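Local coordinates for protein D-psicose 3-epimerase (Agrobacterium tumefaciens, PDB 2HK0) that epimerises ketohexoses at C3, interconverting D-fructose and D-psicose with the help of a bound metal ion, at residues G105-A117 / G155-L167. Residues are numbered along the deposited sequence; the frame is centred on the assembly and turned at random.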
loop_
_atom_site.group_PDB
_atom_site.type_symbol
_atom_site.label_atom_id
_atom_site.label_comp_id
_atom_site.label_asym_id
_atom_site.label_seq_id
_atom_site.Cartn_x
_atom_site.Cartn_y
_atom_site.Cartn_z
ATOM N N GLY A 105 43.754 -0.503 1.979
ATOM C CA GLY A 105 42.459 -0.250 1.363
ATOM C C GLY A 105 42.592 0.841 0.315
ATOM O O GLY A 105 42.049 0.735 -0.785
ATOM N N LYS A 106 43.324 1.900 0.653
ATOM C CA LYS A 106 43.519 3.003 -0.280
ATOM C C LYS A 106 44.258 2.510 -1.522
ATOM O O LYS A 106 43.908 2.886 -2.655
ATOM C CB LYS A 106 44.299 4.133 0.381
ATOM C CG LYS A 106 44.560 5.301 -0.553
ATOM C CD LYS A 106 45.273 6.428 0.154
ATOM C CE LYS A 106 45.384 7.641 -0.752
ATOM N NZ LYS A 106 46.119 8.736 -0.076
ATOM N N ALA A 107 45.269 1.666 -1.317
ATOM C CA ALA A 107 46.032 1.106 -2.431
ATOM C C ALA A 107 45.121 0.217 -3.267
ATOM O O ALA A 107 45.192 0.233 -4.491
ATOM C CB ALA A 107 47.218 0.300 -1.919
ATOM N N PHE A 108 44.275 -0.570 -2.604
ATOM C CA PHE A 108 43.326 -1.446 -3.297
ATOM C C PHE A 108 42.343 -0.632 -4.163
ATOM O O PHE A 108 42.031 -1.003 -5.293
ATOM C CB PHE A 108 42.543 -2.281 -2.276
ATOM C CG PHE A 108 41.245 -2.841 -2.810
ATOM C CD1 PHE A 108 41.239 -3.894 -3.724
ATOM C CD2 PHE A 108 40.025 -2.311 -2.392
ATOM C CE1 PHE A 108 40.029 -4.416 -4.209
ATOM C CE2 PHE A 108 38.815 -2.823 -2.871
ATOM C CZ PHE A 108 38.820 -3.880 -3.781
ATOM N N PHE A 109 41.834 0.470 -3.630
ATOM C CA PHE A 109 40.908 1.284 -4.397
ATOM C C PHE A 109 41.557 1.913 -5.621
ATOM O O PHE A 109 40.987 1.891 -6.710
ATOM C CB PHE A 109 40.293 2.382 -3.525
ATOM C CG PHE A 109 39.011 1.974 -2.861
ATOM C CD1 PHE A 109 39.011 1.430 -1.576
ATOM C CD2 PHE A 109 37.798 2.118 -3.527
ATOM C CE1 PHE A 109 37.816 1.038 -0.963
ATOM C CE2 PHE A 109 36.593 1.729 -2.921
ATOM C CZ PHE A 109 36.603 1.190 -1.641
ATOM N N GLU A 110 42.749 2.475 -5.447
ATOM C CA GLU A 110 43.436 3.106 -6.569
ATOM C C GLU A 110 43.667 2.120 -7.708
ATOM O O GLU A 110 43.422 2.434 -8.870
ATOM C CB GLU A 110 44.748 3.723 -6.090
ATOM C CG GLU A 110 44.484 4.936 -5.216
ATOM C CD GLU A 110 45.749 5.597 -4.727
ATOM O OE1 GLU A 110 46.780 5.498 -5.431
ATOM O OE2 GLU A 110 45.706 6.227 -3.648
ATOM N N ARG A 111 44.104 0.917 -7.372
ATOM C CA ARG A 111 44.334 -0.115 -8.381
ATOM C C ARG A 111 43.030 -0.505 -9.093
ATOM O O ARG A 111 42.960 -0.573 -10.329
ATOM C CB ARG A 111 44.944 -1.353 -7.717
ATOM C CG ARG A 111 45.147 -2.525 -8.654
ATOM C CD ARG A 111 45.476 -3.771 -7.856
ATOM N NE ARG A 111 45.897 -4.880 -8.704
ATOM C CZ ARG A 111 45.941 -6.144 -8.291
ATOM N NH1 ARG A 111 45.582 -6.441 -7.048
ATOM N NH2 ARG A 111 46.357 -7.105 -9.111
ATOM N N THR A 112 41.994 -0.765 -8.305
ATOM C CA THR A 112 40.705 -1.158 -8.857
ATOM C C THR A 112 40.126 -0.050 -9.727
ATOM O O THR A 112 39.643 -0.301 -10.820
ATOM C CB THR A 112 39.714 -1.496 -7.724
ATOM O OG1 THR A 112 40.276 -2.520 -6.899
ATOM C CG2 THR A 112 38.409 -1.993 -8.279
ATOM N N LEU A 113 40.180 1.183 -9.240
ATOM C CA LEU A 113 39.654 2.326 -9.988
ATOM C C LEU A 113 40.365 2.487 -11.345
ATOM O O LEU A 113 39.728 2.792 -12.356
ATOM C CB LEU A 113 39.818 3.602 -9.149
ATOM C CG LEU A 113 38.668 4.317 -8.418
ATOM C CD1 LEU A 113 37.474 3.430 -8.228
ATOM C CD2 LEU A 113 39.183 4.848 -7.078
ATOM N N SER A 114 41.686 2.290 -11.368
ATOM C CA SER A 114 42.435 2.402 -12.617
ATOM C C SER A 114 41.962 1.329 -13.596
ATOM O O SER A 114 41.775 1.592 -14.785
ATOM C CB SER A 114 43.938 2.234 -12.369
ATOM O OG SER A 114 44.428 3.274 -11.533
ATOM N N ASN A 115 41.771 0.116 -13.098
ATOM C CA ASN A 115 41.320 -0.972 -13.958
ATOM C C ASN A 115 39.887 -0.723 -14.437
ATOM O O ASN A 115 39.563 -0.963 -15.598
ATOM C CB ASN A 115 41.428 -2.304 -13.218
ATOM C CG ASN A 115 42.874 -2.739 -13.022
ATOM O OD1 ASN A 115 43.722 -2.475 -13.869
ATOM N ND2 ASN A 115 43.155 -3.408 -11.913
ATOM N N VAL A 116 39.050 -0.218 -13.533
ATOM C CA VAL A 116 37.652 0.092 -13.824
ATOM C C VAL A 116 37.552 1.081 -14.991
ATOM O O VAL A 116 36.684 0.956 -15.866
ATOM C CB VAL A 116 36.997 0.677 -12.550
ATOM C CG1 VAL A 116 35.886 1.618 -12.901
ATOM C CG2 VAL A 116 36.503 -0.482 -11.652
ATOM N N ALA A 117 38.450 2.061 -15.011
ATOM C CA ALA A 117 38.449 3.053 -16.080
ATOM C C ALA A 117 38.808 2.411 -17.420
ATOM O O ALA A 117 38.340 2.859 -18.475
ATOM C CB ALA A 117 39.424 4.185 -15.745
ATOM N N GLY A 155 39.841 10.886 0.775
ATOM C CA GLY A 155 41.180 10.645 0.251
ATOM C C GLY A 155 41.356 9.902 -1.062
ATOM O O GLY A 155 42.465 9.891 -1.606
ATOM N N ILE A 156 40.316 9.241 -1.575
ATOM C CA ILE A 156 40.455 8.556 -2.861
ATOM C C ILE A 156 39.576 9.236 -3.908
ATOM O O ILE A 156 39.638 8.904 -5.100
ATOM C CB ILE A 156 40.032 7.048 -2.799
ATOM C CG1 ILE A 156 38.620 6.911 -2.213
ATOM C CG2 ILE A 156 41.025 6.251 -1.973
ATOM C CD1 ILE A 156 37.971 5.566 -2.517
ATOM N N ALA A 157 38.766 10.198 -3.470
ATOM C CA ALA A 157 37.844 10.877 -4.376
ATOM C C ALA A 157 38.484 11.549 -5.584
ATOM O O ALA A 157 37.990 11.408 -6.714
ATOM C CB ALA A 157 37.004 11.897 -3.604
ATOM N N ASP A 158 39.565 12.293 -5.355
ATOM C CA ASP A 158 40.223 12.989 -6.454
ATOM C C ASP A 158 40.782 11.999 -7.475
ATOM O O ASP A 158 40.724 12.243 -8.679
ATOM C CB ASP A 158 41.344 13.895 -5.927
ATOM C CG ASP A 158 40.816 15.103 -5.139
ATOM O OD1 ASP A 158 39.603 15.416 -5.217
ATOM O OD2 ASP A 158 41.633 15.757 -4.450
ATOM N N PHE A 159 41.326 10.883 -6.992
ATOM C CA PHE A 159 41.876 9.872 -7.889
ATOM C C PHE A 159 40.753 9.362 -8.794
ATOM O O PHE A 159 40.920 9.258 -10.005
ATOM C CB PHE A 159 42.494 8.725 -7.068
ATOM C CG PHE A 159 43.289 7.745 -7.888
ATOM C CD1 PHE A 159 42.660 6.696 -8.546
ATOM C CD2 PHE A 159 44.676 7.872 -7.993
ATOM C CE1 PHE A 159 43.395 5.775 -9.300
ATOM C CE2 PHE A 159 45.425 6.963 -8.744
ATOM C CZ PHE A 159 44.778 5.907 -9.401
ATOM N N ALA A 160 39.598 9.068 -8.201
ATOM C CA ALA A 160 38.449 8.596 -8.974
ATOM C C ALA A 160 37.990 9.688 -9.943
ATOM O O ALA A 160 37.686 9.423 -11.107
ATOM C CB ALA A 160 37.294 8.231 -8.031
ATOM N N ASN A 161 37.942 10.919 -9.445
ATOM C CA ASN A 161 37.500 12.043 -10.248
ATOM C C ASN A 161 38.362 12.267 -11.484
ATOM O O ASN A 161 37.853 12.640 -12.541
ATOM C CB ASN A 161 37.455 13.324 -9.410
ATOM C CG ASN A 161 36.883 14.503 -10.192
ATOM O OD1 ASN A 161 37.537 15.536 -10.346
ATOM N ND2 ASN A 161 35.663 14.348 -10.695
ATOM N N ASP A 162 39.663 12.041 -11.373
ATOM C CA ASP A 162 40.514 12.230 -12.542
ATOM C C ASP A 162 40.123 11.217 -13.612
ATOM O O ASP A 162 40.300 11.462 -14.801
ATOM C CB ASP A 162 41.999 12.070 -12.180
ATOM C CG ASP A 162 42.531 13.242 -11.359
ATOM O OD1 ASP A 162 41.897 14.321 -11.363
ATOM O OD2 ASP A 162 43.594 13.088 -10.718
ATOM N N LEU A 163 39.563 10.089 -13.188
ATOM C CA LEU A 163 39.163 9.053 -14.133
ATOM C C LEU A 163 37.696 9.195 -14.550
ATOM O O LEU A 163 37.164 8.332 -15.237
ATOM C CB LEU A 163 39.408 7.662 -13.507
ATOM C CG LEU A 163 40.878 7.347 -13.179
ATOM C CD1 LEU A 163 40.994 6.065 -12.359
ATOM C CD2 LEU A 163 41.661 7.221 -14.491
ATOM N N GLY A 164 37.057 10.288 -14.132
ATOM C CA GLY A 164 35.653 10.524 -14.462
ATOM C C GLY A 164 34.723 9.517 -13.795
ATOM O O GLY A 164 33.684 9.156 -14.343
ATOM N N ILE A 165 35.099 9.073 -12.600
ATOM C CA ILE A 165 34.342 8.076 -11.853
ATOM C C ILE A 165 33.638 8.648 -10.620
ATOM O O ILE A 165 34.245 9.377 -9.840
ATOM C CB ILE A 165 35.296 6.925 -11.371
ATOM C CG1 ILE A 165 35.848 6.160 -12.583
ATOM C CG2 ILE A 165 34.563 5.985 -10.368
ATOM C CD1 ILE A 165 36.861 5.046 -12.229
ATOM N N ASN A 166 32.359 8.307 -10.455
ATOM C CA ASN A 166 31.583 8.717 -9.284
ATOM C C ASN A 166 31.576 7.545 -8.309
ATOM O O ASN A 166 31.372 6.407 -8.723
ATOM C CB ASN A 166 30.131 9.051 -9.663
ATOM C CG ASN A 166 30.010 10.397 -10.356
ATOM O OD1 ASN A 166 30.581 11.379 -9.904
ATOM N ND2 ASN A 166 29.269 10.446 -11.456
ATOM N N LEU A 167 31.817 7.830 -7.029
ATOM C CA LEU A 167 31.820 6.831 -5.967
ATOM C C LEU A 167 30.451 6.929 -5.283
ATOM O O LEU A 167 30.099 7.976 -4.725
ATOM C CB LEU A 167 32.943 7.149 -4.965
ATOM C CG LEU A 167 34.347 7.199 -5.600
ATOM C CD1 LEU A 167 35.382 7.679 -4.595
ATOM C CD2 LEU A 167 34.701 5.804 -6.123
HETATM O O HOH W 1 43.957 8.129 -3.674
#
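Glu110 lays its CG over the face of the Phe159 ring, almost directly above the ring centre and 3.9 Å from the centroid, a CH-pi contact. Phe159 reaches across because its CG stands anti to the backbone N (chi1 -170°), and it meets the glutamate at about a right angle, with carboxylate and ring planes 25° apart. At the ring's edge, in its plane, Ser114 OG is 3.4 Å from Phe159 CZ; this hydroxyl donates to Glu110 O, which also accepts from Ser114 N on the opposite face of its carbonyl plane. A water donates to both Glu110 OE2 and Gly155 O, linking the two segments. Residues 105-117 and 155-162, parts of the neighbouring outer helices 99-118 and 142-162 of the TIM barrel, run nearly parallel (crossing angle -15°), with strand 166-170 following the second. Deeper in, Ile156 places CD1 over one face of the Phe109 ring, 4.0 Å from its centroid. Leu113 fills the middle of the interface, its CD2 4.0 Å from Ala160 CB and its CD1 directed to Leu167 CD2 on the strand. Beyond the Schellman motif at Gly164, which ends the helix, Ile165 pushes CD1 to within 3.6 Å of Val116 CG1; both residues also touch Ile124 of strand 123-126. Toward the surface, Leu163 CD2 packs on Ala117 CB at 4.0 Å.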